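Local coordinates for DNA mismatch repair protein MutL (Aquifex aeolicus VF5, PDB 6LZJ), which probably binds and hydrolyses ATP through a GHKL-type N-terminal region to couple mismatch recognition to the later steps of DNA repair, at residues R48-G53 / G134-V139; V98-L103 / L142-P147; G42-I47 / K151-E156. One frame throughout, in Å; residues are numbered along the deposited sequence.

Interaction 1: R48-G53 / G134-V139. With ACP (phosphomethylphosphonic acid adenylate ester), chain C.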
loop_
_atom_site.group_PDB
_atom_site.type_symbol
_atom_site.label_atom_id
_atom_site.label_comp_id
_atom_site.label_asym_id
_atom_site.label_seq_id
_atom_site.Cartn_x
_atom_site.Cartn_y
_atom_site.Cartn_z
ATOM N N ARG A 48 -11.814 3.412 -1.730
ATOM C CA ARG A 48 -11.920 2.731 -3.014
ATOM C C ARG A 48 -10.535 2.334 -3.515
ATOM O O ARG A 48 -9.611 3.168 -3.540
ATOM C CB ARG A 48 -12.665 3.616 -4.038
ATOM C CG ARG A 48 -12.883 2.954 -5.386
ATOM C CD ARG A 48 -13.633 3.848 -6.371
ATOM N NE ARG A 48 -13.021 5.175 -6.460
ATOM C CZ ARG A 48 -12.052 5.489 -7.314
ATOM N NH1 ARG A 48 -11.595 4.577 -8.162
ATOM N NH2 ARG A 48 -11.535 6.710 -7.326
ATOM N N VAL A 49 -10.395 1.080 -3.953
ATOM C CA VAL A 49 -9.170 0.618 -4.590
ATOM C C VAL A 49 -9.474 -0.041 -5.926
ATOM O O VAL A 49 -10.240 -1.018 -5.998
ATOM C CB VAL A 49 -8.385 -0.347 -3.692
ATOM C CG1 VAL A 49 -7.153 -0.932 -4.470
ATOM C CG2 VAL A 49 -7.970 0.389 -2.460
ATOM N N LYS A 50 -8.830 0.467 -6.971
ATOM C CA LYS A 50 -9.071 0.040 -8.340
ATOM C C LYS A 50 -7.771 -0.410 -8.942
ATOM O O LYS A 50 -6.730 0.255 -8.810
ATOM C CB LYS A 50 -9.648 1.163 -9.183
ATOM C CG LYS A 50 -9.846 0.837 -10.664
ATOM C CD LYS A 50 -10.221 2.171 -11.308
ATOM C CE LYS A 50 -10.737 2.075 -12.771
ATOM N NZ LYS A 50 -9.582 1.951 -13.690
ATOM N N ASP A 51 -7.838 -1.531 -9.617
ATOM C CA ASP A 51 -6.633 -2.043 -10.222
ATOM C C ASP A 51 -6.938 -2.568 -11.605
ATOM O O ASP A 51 -8.096 -2.821 -11.997
ATOM C CB ASP A 51 -5.948 -3.137 -9.324
ATOM C CG ASP A 51 -6.744 -4.413 -9.230
ATOM O OD1 ASP A 51 -7.002 -5.022 -10.293
ATOM O OD2 ASP A 51 -7.091 -4.813 -8.111
ATOM N N ASN A 52 -5.854 -2.733 -12.361
ATOM C CA ASN A 52 -5.897 -3.306 -13.701
ATOM C C ASN A 52 -5.362 -4.733 -13.755
ATOM O O ASN A 52 -4.795 -5.117 -14.778
ATOM C CB ASN A 52 -5.199 -2.400 -14.713
ATOM C CG ASN A 52 -3.733 -2.305 -14.471
ATOM O OD1 ASN A 52 -3.251 -2.718 -13.425
ATOM N ND2 ASN A 52 -3.001 -1.781 -15.454
ATOM N N GLY A 53 -5.348 -5.462 -12.637
ATOM C CA GLY A 53 -4.928 -6.853 -12.669
ATOM C C GLY A 53 -5.910 -7.800 -13.351
ATOM O O GLY A 53 -6.877 -7.358 -13.985
ATOM N N GLY A 134 -10.182 -5.780 -14.602
ATOM C CA GLY A 134 -9.536 -5.478 -13.338
ATOM C C GLY A 134 -10.559 -5.603 -12.233
ATOM O O GLY A 134 -11.636 -6.171 -12.416
ATOM N N THR A 135 -10.252 -5.017 -11.078
ATOM C CA THR A 135 -11.099 -5.154 -9.901
ATOM C C THR A 135 -11.213 -3.797 -9.239
ATOM O O THR A 135 -10.248 -3.021 -9.184
ATOM C CB THR A 135 -10.513 -6.175 -8.900
ATOM O OG1 THR A 135 -10.435 -7.433 -9.538
ATOM C CG2 THR A 135 -11.345 -6.303 -7.682
ATOM N N GLU A 136 -12.393 -3.508 -8.735
ATOM C CA GLU A 136 -12.565 -2.261 -8.007
ATOM C C GLU A 136 -13.369 -2.562 -6.751
ATOM O O GLU A 136 -14.444 -3.153 -6.828
ATOM C CB GLU A 136 -13.270 -1.228 -8.883
ATOM C CG GLU A 136 -13.452 0.112 -8.149
ATOM C CD GLU A 136 -13.898 1.181 -9.140
ATOM O OE1 GLU A 136 -13.223 2.213 -9.215
ATOM O OE2 GLU A 136 -14.848 0.893 -9.899
ATOM N N VAL A 137 -12.830 -2.201 -5.589
ATOM C CA VAL A 137 -13.491 -2.462 -4.316
ATOM C C VAL A 137 -13.804 -1.133 -3.647
ATOM O O VAL A 137 -12.950 -0.234 -3.611
ATOM C CB VAL A 137 -12.592 -3.329 -3.412
ATOM C CG1 VAL A 137 -13.367 -3.738 -2.147
ATOM C CG2 VAL A 137 -12.077 -4.548 -4.208
ATOM N N GLU A 138 -15.029 -1.021 -3.096
ATOM C CA GLU A 138 -15.504 0.197 -2.449
ATOM C C GLU A 138 -16.004 -0.159 -1.067
ATOM O O GLU A 138 -16.894 -1.013 -0.908
ATOM C CB GLU A 138 -16.626 0.855 -3.263
ATOM C CG GLU A 138 -16.112 1.300 -4.606
ATOM C CD GLU A 138 -17.136 2.045 -5.440
ATOM O OE1 GLU A 138 -18.207 2.439 -4.917
ATOM O OE2 GLU A 138 -16.829 2.236 -6.627
ATOM N N VAL A 139 -15.401 0.467 -0.065
ATOM C CA VAL A 139 -15.669 0.150 1.331
ATOM C C VAL A 139 -16.197 1.437 1.957
ATOM O O VAL A 139 -15.455 2.416 2.069
ATOM C CB VAL A 139 -14.410 -0.327 2.058
ATOM C CG1 VAL A 139 -14.713 -0.618 3.520
ATOM C CG2 VAL A 139 -13.885 -1.597 1.404
HETATM P PG ACP C . -4.781 -12.873 2.737
HETATM O O1G ACP C . -5.317 -11.601 2.186
HETATM O O2G ACP C . -5.420 -13.154 4.194
HETATM O O3G ACP C . -3.160 -12.931 2.750
HETATM P PB ACP C . -6.256 -13.679 0.310
HETATM O O1B ACP C . -5.591 -12.626 -0.466
HETATM O O2B ACP C . -6.268 -15.042 -0.550
HETATM C C3B ACP C . -5.296 -14.253 1.712
HETATM P PA ACP C . -8.614 -12.117 0.431
HETATM O O1A ACP C . -7.688 -10.924 0.595
HETATM O O2A ACP C . -9.837 -12.160 1.299
HETATM O O3A ACP C . -7.764 -13.454 0.783
HETATM O "O5'" ACP C . -8.952 -12.281 -1.128
HETATM C "C5'" ACP C . -9.597 -13.515 -1.434
HETATM C "C4'" ACP C . -9.358 -13.858 -2.888
HETATM O "O4'" ACP C . -9.997 -12.878 -3.708
HETATM C "C3'" ACP C . -7.913 -13.821 -3.325
HETATM O "O3'" ACP C . -7.254 -15.070 -3.066
HETATM C "C2'" ACP C . -8.022 -13.562 -4.795
HETATM O "O2'" ACP C . -8.273 -14.830 -5.454
HETATM C "C1'" ACP C . -9.314 -12.770 -4.935
HETATM N N9 ACP C . -9.028 -11.324 -5.079
HETATM C C8 ACP C . -9.282 -10.403 -4.135
HETATM N N7 ACP C . -8.950 -9.179 -4.580
HETATM C C5 ACP C . -8.519 -9.325 -5.837
HETATM C C6 ACP C . -8.052 -8.422 -6.897
HETATM N N6 ACP C . -7.947 -7.074 -6.656
HETATM N N1 ACP C . -7.700 -8.962 -8.064
HETATM C C2 ACP C . -7.808 -10.289 -8.308
HETATM N N3 ACP C . -8.206 -11.187 -7.407
HETATM C C4 ACP C . -8.596 -10.747 -6.170
HETATM O O HOH W 1 -7.767 -7.585 -10.455
#
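Val-49 and Val-137 form the hydrogen-bonded pair amid two antiparallel strands, their axes 4.7 Å apart at 179°. Val-49 N gives to Val-137 O at 2.9 Å and takes the return bond on its own O; Asp-51 N also bonds to Thr-135 O.

Charge pairing occupies the face of Arg-48, Lys-50, Glu-136 and Glu-138. Arg-48 NH1 meets Glu-136 OE1 at 3.1 Å at the edge of the guanidinium, the oxygen tilted somewhat from its plane and the two planes 85° apart. Arg-48 also bridges to Glu-36 and Glu-38, while Glu-136 and Glu-138 both pair with Arg-104.

Ligand binding uses the other face. Asp-51 CG lies between the backbone N and the carbonyl carbon (chi1 68°), which brings the carboxylate alongside Thr-135 and up to the adenine amine: OD2 accepts ACP N6 at 2.8 Å, in keeping with adenine recognition by the GHKL aspartate. Asp-51 OD1 accepts from Gly-53 N in an Asx turn and from a water that accepts from Thr-135 OG1; that hydroxyl also bonds to Ser-105 OG. A CB on Gly-134 would clash with Asp-51 O.

Strands 34-40 and 100-106 flank the pair; Leu-23 of helix 16-29 packs on both valines.

Interaction 2: V98-L103 / L142-P147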
loop_
_atom_site.group_PDB
_atom_site.type_symbol
_atom_site.label_atom_id
_atom_site.label_comp_id
_atom_site.label_asym_id
_atom_site.label_seq_id
_atom_site.Cartn_x
_atom_site.Cartn_y
_atom_site.Cartn_z
ATOM N N VAL A 98 -17.708 -5.353 8.372
ATOM C CA VAL A 98 -17.748 -4.082 9.096
ATOM C C VAL A 98 -18.015 -2.884 8.178
ATOM O O VAL A 98 -17.527 -1.813 8.469
ATOM C CB VAL A 98 -16.502 -3.854 9.974
ATOM C CG1 VAL A 98 -16.427 -4.921 11.078
ATOM C CG2 VAL A 98 -15.216 -3.853 9.107
ATOM N N SER A 99 -18.561 -3.073 6.967
ATOM C CA SER A 99 -18.797 -1.947 6.093
ATOM C C SER A 99 -19.975 -2.206 5.171
ATOM O O SER A 99 -20.542 -3.309 5.111
ATOM C CB SER A 99 -17.574 -1.636 5.226
ATOM O OG SER A 99 -17.259 -2.771 4.456
ATOM N N LYS A 100 -20.289 -1.172 4.436
ATOM C CA LYS A 100 -21.132 -1.233 3.238
ATOM C C LYS A 100 -20.177 -1.409 2.060
ATOM O O LYS A 100 -19.457 -0.479 1.681
ATOM C CB LYS A 100 -21.967 0.032 3.078
ATOM C CG LYS A 100 -23.021 0.267 4.174
ATOM C CD LYS A 100 -23.316 1.748 4.300
ATOM C CE LYS A 100 -24.731 1.993 4.780
ATOM N NZ LYS A 100 -25.070 1.132 5.940
ATOM N N PHE A 101 -20.202 -2.585 1.465
ATOM C CA PHE A 101 -19.079 -3.115 0.708
ATOM C C PHE A 101 -19.527 -3.439 -0.710
ATOM O O PHE A 101 -20.477 -4.206 -0.904
ATOM C CB PHE A 101 -18.555 -4.389 1.421
ATOM C CG PHE A 101 -17.443 -5.137 0.680
ATOM C CD1 PHE A 101 -17.736 -6.086 -0.282
ATOM C CD2 PHE A 101 -16.101 -4.940 1.051
ATOM C CE1 PHE A 101 -16.713 -6.772 -0.940
ATOM C CE2 PHE A 101 -15.077 -5.642 0.417
ATOM C CZ PHE A 101 -15.373 -6.557 -0.571
ATOM N N LYS A 102 -18.821 -2.917 -1.704
ATOM C CA LYS A 102 -19.039 -3.388 -3.060
ATOM C C LYS A 102 -17.719 -3.894 -3.609
ATOM O O LYS A 102 -16.674 -3.307 -3.356
ATOM C CB LYS A 102 -19.591 -2.295 -3.951
ATOM C CG LYS A 102 -20.946 -1.818 -3.525
ATOM C CD LYS A 102 -21.512 -0.843 -4.514
ATOM C CE LYS A 102 -22.927 -0.462 -4.108
ATOM N NZ LYS A 102 -23.469 0.618 -4.980
ATOM N N LEU A 103 -17.753 -5.008 -4.313
ATOM C CA LEU A 103 -16.609 -5.406 -5.124
ATOM C C LEU A 103 -17.113 -5.658 -6.531
ATOM O O LEU A 103 -18.072 -6.407 -6.713
ATOM C CB LEU A 103 -15.931 -6.653 -4.569
ATOM C CG LEU A 103 -14.818 -7.305 -5.387
ATOM C CD1 LEU A 103 -13.844 -8.010 -4.403
ATOM C CD2 LEU A 103 -15.348 -8.333 -6.349
ATOM N N LEU A 142 -17.145 2.614 7.211
ATOM C CA LEU A 142 -16.401 1.626 8.001
ATOM C C LEU A 142 -16.836 1.654 9.464
ATOM O O LEU A 142 -16.934 2.733 10.078
ATOM C CB LEU A 142 -14.893 1.907 7.878
ATOM C CG LEU A 142 -13.965 0.806 8.428
ATOM C CD1 LEU A 142 -14.119 -0.546 7.716
ATOM C CD2 LEU A 142 -12.499 1.252 8.422
ATOM N N PHE A 143 -17.073 0.455 10.021
ATOM C CA PHE A 143 -17.610 0.264 11.380
ATOM C C PHE A 143 -18.947 0.997 11.619
ATOM O O PHE A 143 -19.244 1.412 12.748
ATOM C CB PHE A 143 -16.581 0.695 12.430
ATOM C CG PHE A 143 -15.230 0.070 12.238
ATOM C CD1 PHE A 143 -15.100 -1.322 12.190
ATOM C CD2 PHE A 143 -14.093 0.866 12.143
ATOM C CE1 PHE A 143 -13.815 -1.898 12.015
ATOM C CE2 PHE A 143 -12.844 0.290 11.975
ATOM C CZ PHE A 143 -12.726 -1.081 11.895
ATOM N N PHE A 144 -19.791 1.178 10.588
ATOM C CA PHE A 144 -21.121 1.732 10.860
ATOM C C PHE A 144 -21.905 0.871 11.852
ATOM O O PHE A 144 -22.758 1.399 12.587
ATOM C CB PHE A 144 -21.934 1.889 9.560
ATOM C CG PHE A 144 -22.532 0.608 9.078
ATOM C CD1 PHE A 144 -21.787 -0.271 8.316
ATOM C CD2 PHE A 144 -23.852 0.282 9.360
ATOM C CE1 PHE A 144 -22.328 -1.476 7.900
ATOM C CE2 PHE A 144 -24.392 -0.917 8.929
ATOM C CZ PHE A 144 -23.630 -1.791 8.186
ATOM N N ASN A 145 -21.649 -0.446 11.877
ATOM C CA ASN A 145 -22.300 -1.427 12.727
ATOM C C ASN A 145 -21.659 -1.515 14.109
ATOM O O ASN A 145 -22.103 -2.331 14.930
ATOM C CB ASN A 145 -22.262 -2.816 12.052
ATOM C CG ASN A 145 -20.811 -3.289 11.657
ATOM O OD1 ASN A 145 -19.956 -2.480 11.260
ATOM N ND2 ASN A 145 -20.589 -4.610 11.669
ATOM N N LEU A 146 -20.624 -0.704 14.358
ATOM C CA LEU A 146 -19.818 -0.768 15.587
ATOM C C LEU A 146 -19.571 0.663 16.018
ATOM O O LEU A 146 -18.489 1.225 15.820
ATOM C CB LEU A 146 -18.505 -1.527 15.369
ATOM C CG LEU A 146 -18.702 -2.975 14.909
ATOM C CD1 LEU A 146 -17.362 -3.658 14.706
ATOM C CD2 LEU A 146 -19.468 -3.594 16.006
ATOM N N PRO A 147 -20.591 1.297 16.585
ATOM C CA PRO A 147 -20.551 2.753 16.774
ATOM C C PRO A 147 -19.434 3.202 17.682
ATOM O O PRO A 147 -18.829 4.250 17.430
ATOM C CB PRO A 147 -21.925 3.056 17.382
ATOM C CG PRO A 147 -22.791 1.902 16.965
ATOM C CD PRO A 147 -21.879 0.709 16.975
#
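Phe-144 and Lys-100 are brought together by their torsions: the CB of Phe-144 points toward segment 98-103, its CG sits between backbone N and carbonyl carbon (chi1 79°), which lays the ring with its edge on Ser-99 and one face to Lys-100, and the Lys-100 chain bends at its last torsion (chi4 47°), turning the ammonium over that face. The two side chains cross at about a right angle. Lys-100 NZ stands 3.8 Å from the centroid of the Phe-144 ring and 15° off its normal, so the pair meets the geometry of a cation-pi interaction. Asn-145 CB lies over the opposite face of the same ring.

Val-98 makes the apolar half of the contact. Its CG2 touches Leu-142 CD1 at 3.8 Å, its CB comes obliquely to Phe-143 CD1 at 3.6 Å, and its CG1 reaches Leu-146 CD1 at 4.0 Å; all three carbons meet Phe-143, with Leu-142 and Leu-146 added by one methyl each. Through the backbone, Phe-143 N donates to Val-98 O at 2.8 Å. The receiving loop is a type I beta turn from Phe-143 to Leu-146, closed by Leu-146 N on Phe-143 O, and Leu-146 occupies the N-cap position of helix 147-151.

Ser-99 OG is held by Ile-95 O, in the last turn of helix 91-96. Chemically, the entry to strand 100-106 is joined to the loop by one backbone hydrogen bond and the packing of Val-98 among Leu-142, Phe-143 and Leu-146, while the lysine charge, with Glu-119 as a long, weak second partner, is probably stabilised in part by the aromatic face.

Interaction 3: G42-I47 / K151-E156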
loop_
_atom_site.group_PDB
_atom_site.type_symbol
_atom_site.label_atom_id
_atom_site.label_comp_id
_atom_site.label_asym_id
_atom_site.label_seq_id
_atom_site.Cartn_x
_atom_site.Cartn_y
_atom_site.Cartn_z
ATOM N N GLY A 42 -10.885 10.552 5.333
ATOM C CA GLY A 42 -9.775 9.748 5.803
ATOM C C GLY A 42 -9.951 8.265 5.575
ATOM O O GLY A 42 -9.196 7.459 6.136
ATOM N N GLY A 43 -10.914 7.883 4.732
ATOM C CA GLY A 43 -11.306 6.491 4.622
ATOM C C GLY A 43 -12.463 6.122 5.515
ATOM O O GLY A 43 -12.968 5.005 5.429
ATOM N N LYS A 44 -12.913 7.031 6.375
ATOM C CA LYS A 44 -14.031 6.681 7.237
ATOM C C LYS A 44 -15.329 6.633 6.467
ATOM O O LYS A 44 -16.229 5.872 6.823
ATOM C CB LYS A 44 -14.186 7.691 8.359
ATOM C CG LYS A 44 -13.070 7.725 9.334
ATOM C CD LYS A 44 -13.364 8.854 10.290
ATOM C CE LYS A 44 -12.358 8.912 11.375
ATOM N NZ LYS A 44 -12.835 9.810 12.437
ATOM N N ARG A 45 -15.455 7.490 5.457
ATOM C CA ARG A 45 -16.622 7.540 4.596
ATOM C C ARG A 45 -16.471 6.597 3.408
ATOM O O ARG A 45 -17.362 5.780 3.151
ATOM C CB ARG A 45 -16.899 8.985 4.156
ATOM C CG ARG A 45 -18.091 9.084 3.275
ATOM C CD ARG A 45 -18.741 10.461 3.253
ATOM N NE ARG A 45 -19.962 10.387 2.458
ATOM C CZ ARG A 45 -21.094 9.838 2.896
ATOM N NH1 ARG A 45 -22.152 9.775 2.106
ATOM N NH2 ARG A 45 -21.162 9.341 4.124
ATOM N N LEU A 46 -15.410 6.766 2.612
ATOM C CA LEU A 46 -15.160 5.828 1.514
ATOM C C LEU A 46 -13.696 5.433 1.397
ATOM O O LEU A 46 -12.796 6.274 1.444
ATOM C CB LEU A 46 -15.595 6.431 0.188
ATOM C CG LEU A 46 -15.141 5.644 -1.052
ATOM C CD1 LEU A 46 -15.875 4.372 -1.159
ATOM C CD2 LEU A 46 -15.398 6.490 -2.279
ATOM N N ILE A 47 -13.457 4.151 1.134
ATOM C CA ILE A 47 -12.174 3.668 0.664
ATOM C C ILE A 47 -12.450 2.963 -0.647
ATOM O O ILE A 47 -13.240 2.011 -0.670
ATOM C CB ILE A 47 -11.553 2.676 1.663
ATOM C CG1 ILE A 47 -11.368 3.311 3.062
ATOM C CG2 ILE A 47 -10.253 2.043 1.108
ATOM C CD1 ILE A 47 -11.337 2.218 4.142
ATOM N N LYS A 151 -16.530 5.739 16.680
ATOM C CA LYS A 151 -16.307 6.986 17.395
ATOM C C LYS A 151 -14.841 7.151 17.775
ATOM O O LYS A 151 -14.330 8.275 17.785
ATOM C CB LYS A 151 -17.204 7.065 18.639
ATOM C CG LYS A 151 -16.616 6.440 19.891
ATOM C CD LYS A 151 -17.127 7.084 21.168
ATOM C CE LYS A 151 -16.463 8.436 21.392
ATOM N NZ LYS A 151 -16.788 8.997 22.728
ATOM N N PHE A 152 -14.141 6.052 18.055
ATOM C CA PHE A 152 -12.772 6.133 18.543
ATOM C C PHE A 152 -11.745 6.175 17.425
ATOM O O PHE A 152 -10.541 6.213 17.716
ATOM C CB PHE A 152 -12.461 4.959 19.485
ATOM C CG PHE A 152 -12.896 5.184 20.910
ATOM C CD1 PHE A 152 -12.385 6.239 21.649
ATOM C CD2 PHE A 152 -13.801 4.327 21.516
ATOM C CE1 PHE A 152 -12.779 6.446 22.955
ATOM C CE2 PHE A 152 -14.201 4.529 22.812
ATOM C CZ PHE A 152 -13.690 5.586 23.538
ATOM N N LEU A 153 -12.173 6.150 16.165
ATOM C CA LEU A 153 -11.233 6.307 15.067
ATOM C C LEU A 153 -10.580 7.678 15.164
ATOM O O LEU A 153 -11.176 8.646 15.662
ATOM C CB LEU A 153 -11.922 6.167 13.702
ATOM C CG LEU A 153 -12.470 4.791 13.281
ATOM C CD1 LEU A 153 -13.306 4.899 12.005
ATOM C CD2 LEU A 153 -11.349 3.804 13.055
ATOM N N LYS A 154 -9.339 7.754 14.700
ATOM C CA LYS A 154 -8.615 9.010 14.779
ATOM C C LYS A 154 -9.262 10.034 13.855
ATOM O O LYS A 154 -10.034 9.685 12.963
ATOM C CB LYS A 154 -7.155 8.832 14.378
ATOM C CG LYS A 154 -6.431 7.683 15.032
ATOM C CD LYS A 154 -6.224 7.898 16.497
ATOM C CE LYS A 154 -5.280 6.832 17.044
ATOM N NZ LYS A 154 -5.757 5.470 16.710
ATOM N N LYS A 155 -8.904 11.311 14.059
ATOM C CA LYS A 155 -9.333 12.384 13.158
ATOM C C LYS A 155 -8.997 12.063 11.700
ATOM O O LYS A 155 -8.029 11.352 11.405
ATOM C CB LYS A 155 -8.663 13.707 13.531
ATOM C CG LYS A 155 -9.347 14.494 14.625
ATOM C CD LYS A 155 -8.548 15.786 14.932
ATOM C CE LYS A 155 -9.007 16.525 16.179
ATOM N NZ LYS A 155 -8.175 17.770 16.385
ATOM N N GLU A 156 -9.821 12.605 10.789
ATOM C CA GLU A 156 -9.642 12.425 9.344
ATOM C C GLU A 156 -8.206 12.674 8.898
ATOM O O GLU A 156 -7.624 11.880 8.144
ATOM C CB GLU A 156 -10.575 13.369 8.585
ATOM C CG GLU A 156 -12.021 12.934 8.508
ATOM C CD GLU A 156 -12.846 13.308 9.732
ATOM O OE1 GLU A 156 -13.122 12.426 10.566
ATOM O OE2 GLU A 156 -13.219 14.491 9.857
#
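Lys-44 runs out from its loop as an extended chain and passes between Leu-153 and Glu-156, which meet it in different ways. Leu-153 slides past it in the opposite direction: Lys-44 CE packs on Leu-153 CB at 3.6 Å, and Leu-153 CD1 lies beside Lys-44 CG at 3.9 Å, so the methylenes of the lysine and the leucine branch lie alongside one another. Glu-156 instead crosses Lys-44 at about a right angle. Its chain bends at the second torsion (chi2 84°), bringing OE1 to 3.2 Å from Lys-44 NZ in a salt bridge that meets the carboxylate oxygen nearly along its C-O axis. The same oxygen also lies 3.6 Å from Lys-44 CD.

The ammonium has a second acceptor in the backbone: Lys-44 NZ lies 2.9 Å from Lys-154 O, a bond whose geometry is weak. With an alanine here, Glu-156 OE1 is likely to lose its charged mate, and a gap would probably open beside Leu-153 CB and CD1.

Close by, Gly-42 CA approaches Glu-156 O at 3.8 Å. Gly-42 has a positive phi (67°), and a CB on it would run into that same oxygen, so a side chain at Gly-42 would probably not fit against Glu-156 O. Arg-150 donates to Lys-44 O, and Leu-153 also packs on Ser-15.

The contact thus ties the loop before strand 46-51 to the start of helix 156-173 at the protein surface. One lysine serves it twice, with aliphatic carbons against a leucine and a charge paired with a carboxylate and only weakly bonded to a carbonyl; its partly exposed setting probably tempers the strength of the ion pair.

Overall arrangement
Strand 134-140 links all three contacts. In interaction 1 it pairs with strand 46-51, and Val-139 N probably bonds to Ile-47 O (2.7 Å), carrying the pairing into segment 42-47 of interaction 3; on its other edge Glu-138 O probably accepts Lys-102 N (2.8 Å) from interaction 2. Beyond the sheet, Phe-143 CE2 packs on Leu-153 CD2 at 4.0 Å, joining interactions 2 and 3, whose centres are about 12 Å apart. Interaction 1 meets the nucleotide through Asp-51 and Thr-135, whereas the side chain of Ser-99, a touching residue of interaction 2, stays about 12 Å from ACP. The touching residues of interactions 2 and 3 pack the loop region that follows the strand.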